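Long-range contacts in SAM-dependent methyltransferase (Thiobacillus denitrificans, PDB 5EPE), which probably transfers methyl groups from S-adenosyl-L-methionine to an acceptor substrate, and binds the demethylated product S-adenosyl-L-homocysteine: residues Trp143-Thr148 / Arg235-Trp240; Ile6-Glu11 / Asp66-Phe71; Gly121-Leu126 / Gly134-Gly139. All blocks are in the same frame, centred on the assembly; numbering follows the deposited sequence.

Along the chain contact 2 closes first, contact 3 follows, and contact 1 comes last. Contacts 1 and 3 share the mixed central sheet: strand 134-143 carries part of contact 3 and runs into contact 1, next to strand 238-247, and W240 packs on G139 where the two meet, although their centres lie about 24 Å apart. Contact 2 lies about 26 Å from contact 1 and 23 Å from contact 3, centre to centre. There helix 5-11 meets S68 and the start of helix 69-82, just after strand 61-66, whose last residue, D66, binds S-adenosyl-L-homocysteine. Contact 2 borders the ligand site, whereas contact 3 packs a helix on the sheet and contact 1 ties one strand end to its neighbour's start.

Contact 1: Trp143-Thr148 / Arg235-Trp240; sequences WRKLPT and REYLGW
The carboxylate oxygen OE1 of E236 is gripped by two cations of the other segment. K145 NZ meets E236 OE1 nearly along the C-O bond at 3.0 Å. R144 NH1 makes a longer salt bridge to E236 OE1 at 3.6 Å, with the guanidinium and carboxylate planes 81° apart. The same NH1 is held more closely by the backbone, donating to E236 O at 2.8 Å with that oxygen in the guanidinium plane. The other carboxylate oxygen, OE2, accepts from Q189. Were E236 replaced by an alanine, K145 NZ would probably lose its carboxylate mate and be free to swing, and R144 would probably be left with just the main-chain oxygen to hold it across this contact.

K145 starts with CG between its backbone N and carbonyl carbon (chi1 64°) and then runs extended, which carries CE over the Y237 ring in an off-centre CH-pi contact, 4.2 Å from CE to the ring centroid. At the backbone of the same tyrosine, Y237 O accepts from R144 N at 2.9 Å and more weakly from K145 N. It also lies at the edge of the W143 indole, 3.4 Å from CE3. P147 CD sits over one face of that indole, and W143 CZ3 touches L238 CD1 at 3.9 Å.

L238 leaves the helical path after helix 216-237 and pairs with W143 as an antiparallel, non-hydrogen-bonded bridge, where strands 134-143 and 238-247 lie side by side. V152 of helix 150-155 packs against both P147 and Y237, and W192 of helix 189-209 against L238.

Contact 2: Ile6-Glu11 / Asp66-Phe71; sequences IFNITE and DLSQLF. With SAH (S-adenosyl-L-homocysteine), chain B.
The F71 ring receives the side-chain oxygen of N8 over one face, with OD1 3.6 Å from F71 CZ and the amide turned 87° to the ring. S68 OG lies over that same face, toward the rim. F7 O and O3' of S-adenosyl-L-homocysteine stand at the edge of the ring, and H17 stacks with it. This is the S-adenosyl-L-homocysteine site of a Rossmann-like domain of the methyltransferase family: D66, at the end of strand 61-66, takes both ribose hydroxyls, as an acidic residue at the end of the second strand commonly does in class I methyltransferases. Its OD1 accepts from O3' at 2.7 Å and its OD2 from O2' at 2.6 Å, while G46 N also donates to OD1.

Beyond the strand the chain makes an Asx turn, S68 N donating to D66 OD2 on the anti side. OD2 therefore both binds the ligand and shapes the start of helix 69-82. S68 is the N-cap of that helix. With OG anti to the backbone N (chi1 172°), the hydroxyl faces both its partners: it accepts from F71 N and donates to N8 OD1 at 3.1 Å. N8 is fixed at its other end as well, ND2 donating to D2. L70 also touches the helix, its CD2 4.0 Å from N8 O. E11 turns its carboxylate to H17 and Y195, but its CB lies 4.1 Å from F71 CZ.

Contact 3: Gly121-Leu126 / Gly134-Gly139; sequences GTITLL and GIILMG
I136, the first residue of strand 134-139 to touch helix 121-126, sends its two branches to different partners. CG2 meets L126 CD1 at 3.9 Å, while CD1, at the end of the longer branch, reaches I123, 4.0 Å from its carbonyl oxygen and 4.2 Å from CG2. The I123 and I136 side chains cross at about a right angle, and Y179 of strand 179-186 packs against both.

L137 points to the other face of the sheet, where it meets L32, V106 and A244, so that toward the helix it offers little but its backbone: L126 CD1 lies 4.1 Å from L137 O. Strand 104-110, helix 119-127 and strand 134-143 form a beta-alpha-beta crossover of the Rossmann-like fold. The two strands are parallel neighbours, and the connecting helix runs back over them, its 121-126 segment at 149° to 134-139.

M138, a selenomethionine, returns to the helix side. Its chain bends at both chi2 and chi3 (-62° and -68°), a curl that brings both SE and CE against the helix residues. CG rests against I123 CG1 at 3.9 Å. SE touches two residues one helical turn apart, 3.8 Å from L126 CD1 and 3.8 Å from T122 CG2. The terminal CE continues along T122, coming 3.9 Å from its CB. T122 turns its methyl, CG2, to the selenium while OG1 bonds to G118 O, just before the helix.

Contact 1: Trp143-Thr148 / Arg235-Trp240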
loop_
_atom_site.group_PDB
_atom_site.type_symbol
_atom_site.label_atom_id
_atom_site.label_comp_id
_atom_site.label_asym_id
_atom_site.label_seq_id
_atom_site.Cartn_x
_atom_site.Cartn_y
_atom_site.Cartn_z
ATOM N N TRP A 143 5.638 -22.212 -7.293
ATOM C CA TRP A 143 5.776 -21.090 -6.349
ATOM C C TRP A 143 4.824 -21.248 -5.154
ATOM O O TRP A 143 3.622 -21.328 -5.303
ATOM C CB TRP A 143 5.533 -19.731 -7.032
ATOM C CG TRP A 143 6.531 -19.382 -8.074
ATOM C CD1 TRP A 143 6.263 -19.053 -9.409
ATOM C CD2 TRP A 143 7.964 -19.325 -7.949
ATOM N NE1 TRP A 143 7.446 -18.761 -10.073
ATOM C CE2 TRP A 143 8.489 -18.928 -9.209
ATOM C CE3 TRP A 143 8.858 -19.507 -6.884
ATOM C CZ2 TRP A 143 9.872 -18.808 -9.446
ATOM C CZ3 TRP A 143 10.253 -19.358 -7.132
ATOM C CH2 TRP A 143 10.723 -19.037 -8.397
ATOM N N ARG A 144 5.401 -21.362 -3.959
ATOM C CA ARG A 144 4.652 -21.299 -2.710
ATOM C C ARG A 144 4.100 -19.886 -2.540
ATOM O O ARG A 144 2.987 -19.735 -2.095
ATOM C CB ARG A 144 5.606 -21.640 -1.535
ATOM C CG ARG A 144 5.023 -21.497 -0.166
ATOM C CD ARG A 144 6.018 -21.935 0.898
ATOM N NE ARG A 144 5.409 -21.773 2.205
ATOM C CZ ARG A 144 5.448 -20.705 2.977
ATOM N NH1 ARG A 144 6.059 -19.564 2.636
ATOM N NH2 ARG A 144 4.776 -20.769 4.116
ATOM N N LYS A 145 4.900 -18.905 -2.897
ATOM C CA LYS A 145 4.399 -17.567 -3.179
ATOM C C LYS A 145 5.245 -16.933 -4.202
ATOM O O LYS A 145 6.347 -17.327 -4.447
ATOM C CB LYS A 145 4.300 -16.699 -1.919
ATOM C CG LYS A 145 5.570 -16.415 -1.260
ATOM C CD LYS A 145 5.288 -16.002 0.197
ATOM C CE LYS A 145 6.523 -15.390 0.795
ATOM N NZ LYS A 145 6.416 -15.371 2.286
ATOM N N LEU A 146 4.720 -15.899 -4.787
ATOM C CA LEU A 146 5.286 -15.334 -5.954
ATOM C C LEU A 146 6.505 -14.510 -5.564
ATOM O O LEU A 146 6.400 -13.689 -4.687
ATOM C CB LEU A 146 4.221 -14.488 -6.660
ATOM C CG LEU A 146 4.421 -14.310 -8.139
ATOM C CD1 LEU A 146 4.328 -15.647 -8.892
ATOM C CD2 LEU A 146 3.361 -13.359 -8.640
ATOM N N PRO A 147 7.668 -14.780 -6.156
ATOM C CA PRO A 147 8.802 -13.952 -5.783
ATOM C C PRO A 147 8.552 -12.538 -6.260
ATOM O O PRO A 147 7.819 -12.319 -7.232
ATOM C CB PRO A 147 10.006 -14.561 -6.505
ATOM C CG PRO A 147 9.523 -15.818 -7.116
ATOM C CD PRO A 147 8.015 -15.844 -7.097
ATOM N N THR A 148 9.127 -11.615 -5.509
ATOM C CA THR A 148 8.972 -10.200 -5.709
ATOM C C THR A 148 9.937 -9.726 -6.797
ATOM O O THR A 148 9.697 -8.696 -7.428
ATOM C CB THR A 148 9.207 -9.523 -4.336
ATOM O OG1 THR A 148 10.306 -10.190 -3.657
ATOM C CG2 THR A 148 7.916 -9.688 -3.471
ATOM N N ARG A 235 13.147 -21.136 1.189
ATOM C CA ARG A 235 12.258 -21.572 2.269
ATOM C C ARG A 235 10.897 -20.886 2.227
ATOM O O ARG A 235 9.888 -21.486 2.518
ATOM C CB ARG A 235 12.940 -21.378 3.623
ATOM C CG ARG A 235 12.289 -22.145 4.735
ATOM C CD ARG A 235 13.050 -22.011 6.044
ATOM N NE ARG A 235 12.620 -23.048 6.973
ATOM C CZ ARG A 235 11.567 -22.963 7.782
ATOM N NH1 ARG A 235 10.894 -21.866 7.892
ATOM N NH2 ARG A 235 11.197 -24.050 8.526
ATOM N N GLU A 236 10.864 -19.614 1.868
ATOM C CA GLU A 236 9.657 -18.844 1.804
ATOM C C GLU A 236 8.918 -18.923 0.465
ATOM O O GLU A 236 7.726 -18.883 0.438
ATOM C CB GLU A 236 10.020 -17.377 2.133
ATOM C CG GLU A 236 10.350 -17.187 3.657
ATOM C CD GLU A 236 9.123 -17.501 4.520
ATOM O OE1 GLU A 236 8.027 -17.019 4.155
ATOM O OE2 GLU A 236 9.175 -18.293 5.497
ATOM N N TYR A 237 9.650 -19.057 -0.632
ATOM C CA TYR A 237 9.082 -18.904 -1.966
ATOM C C TYR A 237 8.887 -20.186 -2.773
ATOM O O TYR A 237 7.989 -20.209 -3.636
ATOM C CB TYR A 237 9.988 -17.957 -2.773
ATOM C CG TYR A 237 9.942 -16.587 -2.245
ATOM C CD1 TYR A 237 8.860 -15.740 -2.525
ATOM C CD2 TYR A 237 10.989 -16.103 -1.431
ATOM C CE1 TYR A 237 8.798 -14.449 -2.017
ATOM C CE2 TYR A 237 10.938 -14.827 -0.892
ATOM C CZ TYR A 237 9.862 -14.006 -1.208
ATOM O OH TYR A 237 9.844 -12.743 -0.721
ATOM N N LEU A 238 9.706 -21.209 -2.521
ATOM C CA LEU A 238 9.678 -22.358 -3.401
ATOM C C LEU A 238 8.834 -23.489 -2.819
ATOM O O LEU A 238 9.122 -23.988 -1.725
ATOM C CB LEU A 238 11.072 -22.857 -3.789
ATOM C CG LEU A 238 11.174 -23.773 -5.059
ATOM C CD1 LEU A 238 10.637 -23.145 -6.358
ATOM C CD2 LEU A 238 12.647 -24.217 -5.305
ATOM N N GLY A 239 7.809 -23.865 -3.548
ATOM C CA GLY A 239 7.012 -25.049 -3.206
ATOM C C GLY A 239 7.535 -26.289 -3.958
ATOM O O GLY A 239 8.228 -26.172 -4.967
ATOM N N TRP A 240 7.106 -27.455 -3.502
ATOM C CA TRP A 240 7.420 -28.729 -4.159
ATOM C C TRP A 240 6.358 -29.750 -3.754
ATOM O O TRP A 240 5.748 -29.687 -2.653
ATOM C CB TRP A 240 8.844 -29.199 -3.820
ATOM C CG TRP A 240 9.366 -30.263 -4.706
ATOM C CD1 TRP A 240 10.113 -30.105 -5.853
ATOM C CD2 TRP A 240 9.244 -31.673 -4.499
ATOM N NE1 TRP A 240 10.364 -31.323 -6.411
ATOM C CE2 TRP A 240 9.896 -32.305 -5.570
ATOM C CE3 TRP A 240 8.646 -32.462 -3.493
ATOM C CZ2 TRP A 240 9.976 -33.714 -5.674
ATOM C CZ3 TRP A 240 8.683 -33.839 -3.588
ATOM C CH2 TRP A 240 9.347 -34.461 -4.669
#

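Contact 2: Ile6-Glu11 / Asp66-Phe71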
loop_
_atom_site.group_PDB
_atom_site.type_symbol
_atom_site.label_atom_id
_atom_site.label_comp_id
_atom_site.label_asym_id
_atom_site.label_seq_id
_atom_site.Cartn_x
_atom_site.Cartn_y
_atom_site.Cartn_z
ATOM N N ILE A 6 29.980 -33.106 -7.747
ATOM C CA ILE A 6 29.524 -32.287 -6.663
ATOM C C ILE A 6 28.189 -32.747 -6.074
ATOM O O ILE A 6 27.986 -32.612 -4.876
ATOM C CB ILE A 6 29.369 -30.815 -7.085
ATOM C CG1 ILE A 6 29.246 -29.903 -5.840
ATOM C CG2 ILE A 6 28.187 -30.603 -8.054
ATOM C CD1 ILE A 6 30.575 -29.315 -5.432
ATOM N N PHE A 7 27.277 -33.245 -6.914
ATOM C CA PHE A 7 26.008 -33.777 -6.420
ATOM C C PHE A 7 26.229 -35.015 -5.628
ATOM O O PHE A 7 25.565 -35.190 -4.651
ATOM C CB PHE A 7 25.028 -34.091 -7.555
ATOM C CG PHE A 7 24.636 -32.877 -8.302
ATOM C CD1 PHE A 7 23.772 -31.959 -7.714
ATOM C CD2 PHE A 7 25.181 -32.595 -9.541
ATOM C CE1 PHE A 7 23.418 -30.790 -8.378
ATOM C CE2 PHE A 7 24.850 -31.423 -10.219
ATOM C CZ PHE A 7 23.970 -30.518 -9.636
ATOM N N ASN A 8 27.170 -35.873 -6.054
ATOM C CA ASN A 8 27.429 -37.097 -5.332
ATOM C C ASN A 8 28.023 -36.737 -3.969
ATOM O O ASN A 8 27.672 -37.353 -2.965
ATOM C CB ASN A 8 28.313 -38.086 -6.143
ATOM C CG ASN A 8 27.551 -38.783 -7.272
ATOM O OD1 ASN A 8 26.364 -39.123 -7.151
ATOM N ND2 ASN A 8 28.243 -39.055 -8.367
ATOM N N ILE A 9 28.864 -35.714 -3.914
ATOM C CA ILE A 9 29.464 -35.287 -2.648
ATOM C C ILE A 9 28.418 -34.683 -1.667
ATOM O O ILE A 9 28.380 -35.024 -0.507
ATOM C CB ILE A 9 30.556 -34.240 -2.898
ATOM C CG1 ILE A 9 31.792 -34.928 -3.532
ATOM C CG2 ILE A 9 30.958 -33.550 -1.603
ATOM C CD1 ILE A 9 32.788 -33.953 -4.132
ATOM N N THR A 10 27.579 -33.792 -2.181
ATOM C CA THR A 10 26.646 -33.055 -1.395
ATOM C C THR A 10 25.531 -33.950 -0.851
ATOM O O THR A 10 25.054 -33.743 0.270
ATOM C CB THR A 10 26.073 -31.957 -2.328
ATOM O OG1 THR A 10 27.167 -31.046 -2.584
ATOM C CG2 THR A 10 25.031 -31.264 -1.707
ATOM N N GLU A 11 25.087 -34.917 -1.677
ATOM C CA GLU A 11 23.937 -35.744 -1.334
ATOM C C GLU A 11 24.258 -37.192 -0.990
ATOM O O GLU A 11 23.356 -38.027 -0.910
ATOM C CB GLU A 11 22.922 -35.654 -2.446
ATOM C CG GLU A 11 22.374 -34.227 -2.564
ATOM C CD GLU A 11 21.106 -34.081 -3.362
ATOM O OE1 GLU A 11 20.879 -32.974 -3.874
ATOM O OE2 GLU A 11 20.345 -35.033 -3.493
ATOM N N ASP A 66 18.398 -45.062 -12.543
ATOM C CA ASP A 66 19.078 -43.851 -12.146
ATOM C C ASP A 66 20.450 -43.759 -12.792
ATOM O O ASP A 66 21.181 -44.773 -12.923
ATOM C CB ASP A 66 19.200 -43.706 -10.630
ATOM C CG ASP A 66 19.463 -42.238 -10.204
ATOM O OD1 ASP A 66 18.467 -41.491 -10.018
ATOM O OD2 ASP A 66 20.668 -41.810 -10.070
ATOM N N LEU A 67 20.796 -42.530 -13.180
ATOM C CA LEU A 67 22.074 -42.251 -13.831
ATOM C C LEU A 67 23.282 -42.264 -12.868
ATOM O O LEU A 67 24.439 -42.420 -13.308
ATOM C CB LEU A 67 21.997 -40.873 -14.510
ATOM C CG LEU A 67 23.103 -40.449 -15.453
ATOM C CD1 LEU A 67 23.285 -41.515 -16.514
ATOM C CD2 LEU A 67 22.804 -39.087 -16.075
ATOM N N SER A 68 23.044 -42.052 -11.578
ATOM C CA SER A 68 24.152 -42.030 -10.604
ATOM C C SER A 68 24.581 -43.456 -10.219
ATOM O O SER A 68 23.761 -44.295 -9.786
ATOM C CB SER A 68 23.728 -41.297 -9.318
ATOM O OG SER A 68 24.742 -41.453 -8.326
ATOM N N GLN A 69 25.872 -43.717 -10.312
ATOM C CA GLN A 69 26.400 -45.008 -9.921
ATOM C C GLN A 69 26.323 -45.172 -8.420
ATOM O O GLN A 69 25.867 -46.198 -7.911
ATOM C CB GLN A 69 27.849 -45.160 -10.400
ATOM C CG GLN A 69 28.287 -46.606 -10.361
ATOM C CD GLN A 69 29.696 -46.832 -10.923
ATOM O OE1 GLN A 69 30.025 -46.389 -12.033
ATOM N NE2 GLN A 69 30.521 -47.538 -10.166
ATOM N N LEU A 70 26.747 -44.129 -7.720
ATOM C CA LEU A 70 26.667 -44.092 -6.247
ATOM C C LEU A 70 25.237 -44.371 -5.753
ATOM O O LEU A 70 25.023 -45.286 -4.945
ATOM C CB LEU A 70 27.182 -42.749 -5.702
ATOM C CG LEU A 70 27.094 -42.616 -4.157
ATOM C CD1 LEU A 70 27.894 -43.720 -3.460
ATOM C CD2 LEU A 70 27.546 -41.244 -3.690
ATOM N N PHE A 71 24.277 -43.596 -6.250
ATOM C CA PHE A 71 22.905 -43.707 -5.739
ATOM C C PHE A 71 22.284 -45.072 -6.109
ATOM O O PHE A 71 21.541 -45.656 -5.328
ATOM C CB PHE A 71 21.983 -42.569 -6.220
ATOM C CG PHE A 71 22.459 -41.151 -5.916
ATOM C CD1 PHE A 71 23.389 -40.860 -4.901
ATOM C CD2 PHE A 71 21.922 -40.077 -6.652
ATOM C CE1 PHE A 71 23.809 -39.556 -4.663
ATOM C CE2 PHE A 71 22.332 -38.760 -6.401
ATOM C CZ PHE A 71 23.292 -38.512 -5.416
HETATM N N SAH B . 13.457 -39.572 -7.247
HETATM C CA SAH B . 14.691 -39.573 -6.375
HETATM C CB SAH B . 15.793 -38.751 -7.014
HETATM C CG SAH B . 15.506 -37.266 -7.302
HETATM S SD SAH B . 16.966 -36.327 -7.673
HETATM C C SAH B . 14.418 -39.080 -4.971
HETATM O O SAH B . 13.416 -38.372 -4.753
HETATM O OXT SAH B . 15.180 -39.360 -4.022
HETATM C "C5'" SAH B . 17.196 -36.452 -9.471
HETATM C "C4'" SAH B . 17.753 -37.827 -9.848
HETATM O "O4'" SAH B . 17.771 -37.970 -11.276
HETATM C "C3'" SAH B . 19.189 -38.088 -9.357
HETATM O "O3'" SAH B . 19.178 -39.300 -8.580
HETATM C "C2'" SAH B . 20.029 -38.256 -10.627
HETATM O "O2'" SAH B . 21.015 -39.270 -10.509
HETATM C "C1'" SAH B . 18.975 -38.700 -11.604
HETATM N N9 SAH B . 19.183 -38.491 -13.046
HETATM C C8 SAH B . 19.619 -37.350 -13.661
HETATM N N7 SAH B . 19.610 -37.488 -14.968
HETATM C C5 SAH B . 19.138 -38.786 -15.194
HETATM C C6 SAH B . 18.916 -39.545 -16.374
HETATM N N6 SAH B . 19.152 -39.015 -17.595
HETATM N N1 SAH B . 18.429 -40.808 -16.273
HETATM C C2 SAH B . 18.203 -41.314 -15.037
HETATM N N3 SAH B . 18.403 -40.688 -13.860
HETATM C C4 SAH B . 18.868 -39.404 -14.008
#

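Contact 3: Gly121-Leu126 / Gly134-Gly139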
loop_
_atom_site.group_PDB
_atom_site.type_symbol
_atom_site.label_atom_id
_atom_site.label_comp_id
_atom_site.label_asym_id
_atom_site.label_seq_id
_atom_site.Cartn_x
_atom_site.Cartn_y
_atom_site.Cartn_z
ATOM N N GLY A 121 6.661 -33.621 -21.566
ATOM C CA GLY A 121 7.377 -34.693 -22.244
ATOM C C GLY A 121 7.485 -35.942 -21.387
ATOM O O GLY A 121 7.349 -37.113 -21.872
ATOM N N THR A 122 7.763 -35.720 -20.105
ATOM C CA THR A 122 7.918 -36.832 -19.174
ATOM C C THR A 122 6.607 -37.572 -18.954
ATOM O O THR A 122 6.597 -38.794 -18.910
ATOM C CB THR A 122 8.521 -36.340 -17.860
ATOM O OG1 THR A 122 9.829 -35.816 -18.113
ATOM C CG2 THR A 122 8.687 -37.489 -16.874
ATOM N N ILE A 123 5.506 -36.838 -18.786
ATOM C CA ILE A 123 4.200 -37.454 -18.699
ATOM C C ILE A 123 3.946 -38.335 -19.933
ATOM O O ILE A 123 3.489 -39.466 -19.816
ATOM C CB ILE A 123 3.063 -36.388 -18.535
ATOM C CG1 ILE A 123 3.133 -35.746 -17.140
ATOM C CG2 ILE A 123 1.700 -37.030 -18.760
ATOM C CD1 ILE A 123 2.283 -34.472 -16.929
ATOM N N THR A 124 4.237 -37.816 -21.120
ATOM C CA THR A 124 4.033 -38.586 -22.349
ATOM C C THR A 124 4.890 -39.844 -22.346
ATOM O O THR A 124 4.394 -40.909 -22.758
ATOM C CB THR A 124 4.337 -37.743 -23.581
ATOM O OG1 THR A 124 3.474 -36.626 -23.503
ATOM C CG2 THR A 124 4.100 -38.473 -24.860
ATOM N N LEU A 125 6.142 -39.748 -21.865
ATOM C CA LEU A 125 6.994 -40.927 -21.794
ATOM C C LEU A 125 6.436 -42.001 -20.821
ATOM O O LEU A 125 6.372 -43.189 -21.162
ATOM C CB LEU A 125 8.402 -40.557 -21.369
ATOM C CG LEU A 125 9.415 -41.691 -21.181
ATOM C CD1 LEU A 125 9.726 -42.399 -22.482
ATOM C CD2 LEU A 125 10.683 -41.117 -20.600
ATOM N N LEU A 126 6.099 -41.580 -19.614
ATOM C CA LEU A 126 5.613 -42.465 -18.549
ATOM C C LEU A 126 4.318 -43.156 -18.986
ATOM O O LEU A 126 4.100 -44.343 -18.715
ATOM C CB LEU A 126 5.408 -41.660 -17.230
ATOM C CG LEU A 126 6.693 -41.144 -16.559
ATOM C CD1 LEU A 126 6.335 -40.252 -15.395
ATOM C CD2 LEU A 126 7.536 -42.309 -16.058
ATOM N N GLY A 134 -4.044 -46.844 -14.586
ATOM C CA GLY A 134 -2.906 -46.594 -13.711
ATOM C C GLY A 134 -2.725 -45.116 -13.423
ATOM O O GLY A 134 -3.474 -44.241 -13.926
ATOM N N ILE A 135 -1.727 -44.846 -12.585
ATOM C CA ILE A 135 -1.441 -43.491 -12.113
ATOM C C ILE A 135 -0.050 -43.057 -12.540
ATOM O O ILE A 135 0.908 -43.842 -12.428
ATOM C CB ILE A 135 -1.546 -43.445 -10.581
ATOM C CG1 ILE A 135 -3.029 -43.592 -10.185
ATOM C CG2 ILE A 135 -0.985 -42.152 -9.999
ATOM C CD1 ILE A 135 -3.272 -43.858 -8.699
ATOM N N ILE A 136 0.071 -41.805 -12.977
ATOM C CA ILE A 136 1.372 -41.189 -13.258
ATOM C C ILE A 136 1.690 -40.256 -12.061
ATOM O O ILE A 136 0.801 -39.498 -11.618
ATOM C CB ILE A 136 1.353 -40.390 -14.585
ATOM C CG1 ILE A 136 1.163 -41.378 -15.747
ATOM C CG2 ILE A 136 2.584 -39.493 -14.728
ATOM C CD1 ILE A 136 0.851 -40.790 -17.120
ATOM N N LEU A 137 2.927 -40.338 -11.578
ATOM C CA LEU A 137 3.438 -39.503 -10.466
ATOM C C LEU A 137 4.503 -38.568 -10.959
ATOM O O LEU A 137 5.476 -39.016 -11.559
ATOM C CB LEU A 137 4.073 -40.321 -9.360
ATOM C CG LEU A 137 3.285 -41.268 -8.551
ATOM C CD1 LEU A 137 4.158 -41.768 -7.383
ATOM C CD2 LEU A 137 2.048 -40.582 -7.981
HETATM N N MSE A 138 4.297 -37.280 -10.709
HETATM C CA MSE A 138 5.275 -36.232 -11.059
HETATM C C MSE A 138 5.623 -35.453 -9.816
HETATM O O MSE A 138 4.739 -34.922 -9.145
HETATM C CB MSE A 138 4.654 -35.271 -12.080
HETATM C CG MSE A 138 4.306 -35.945 -13.434
HETATM SE SE MSE A 138 5.936 -36.648 -14.347
HETATM C CE MSE A 138 6.745 -34.947 -14.741
ATOM N N GLY A 139 6.907 -35.372 -9.507
ATOM C CA GLY A 139 7.438 -34.643 -8.363
ATOM C C GLY A 139 8.049 -33.359 -8.962
ATOM O O GLY A 139 8.980 -33.417 -9.781
#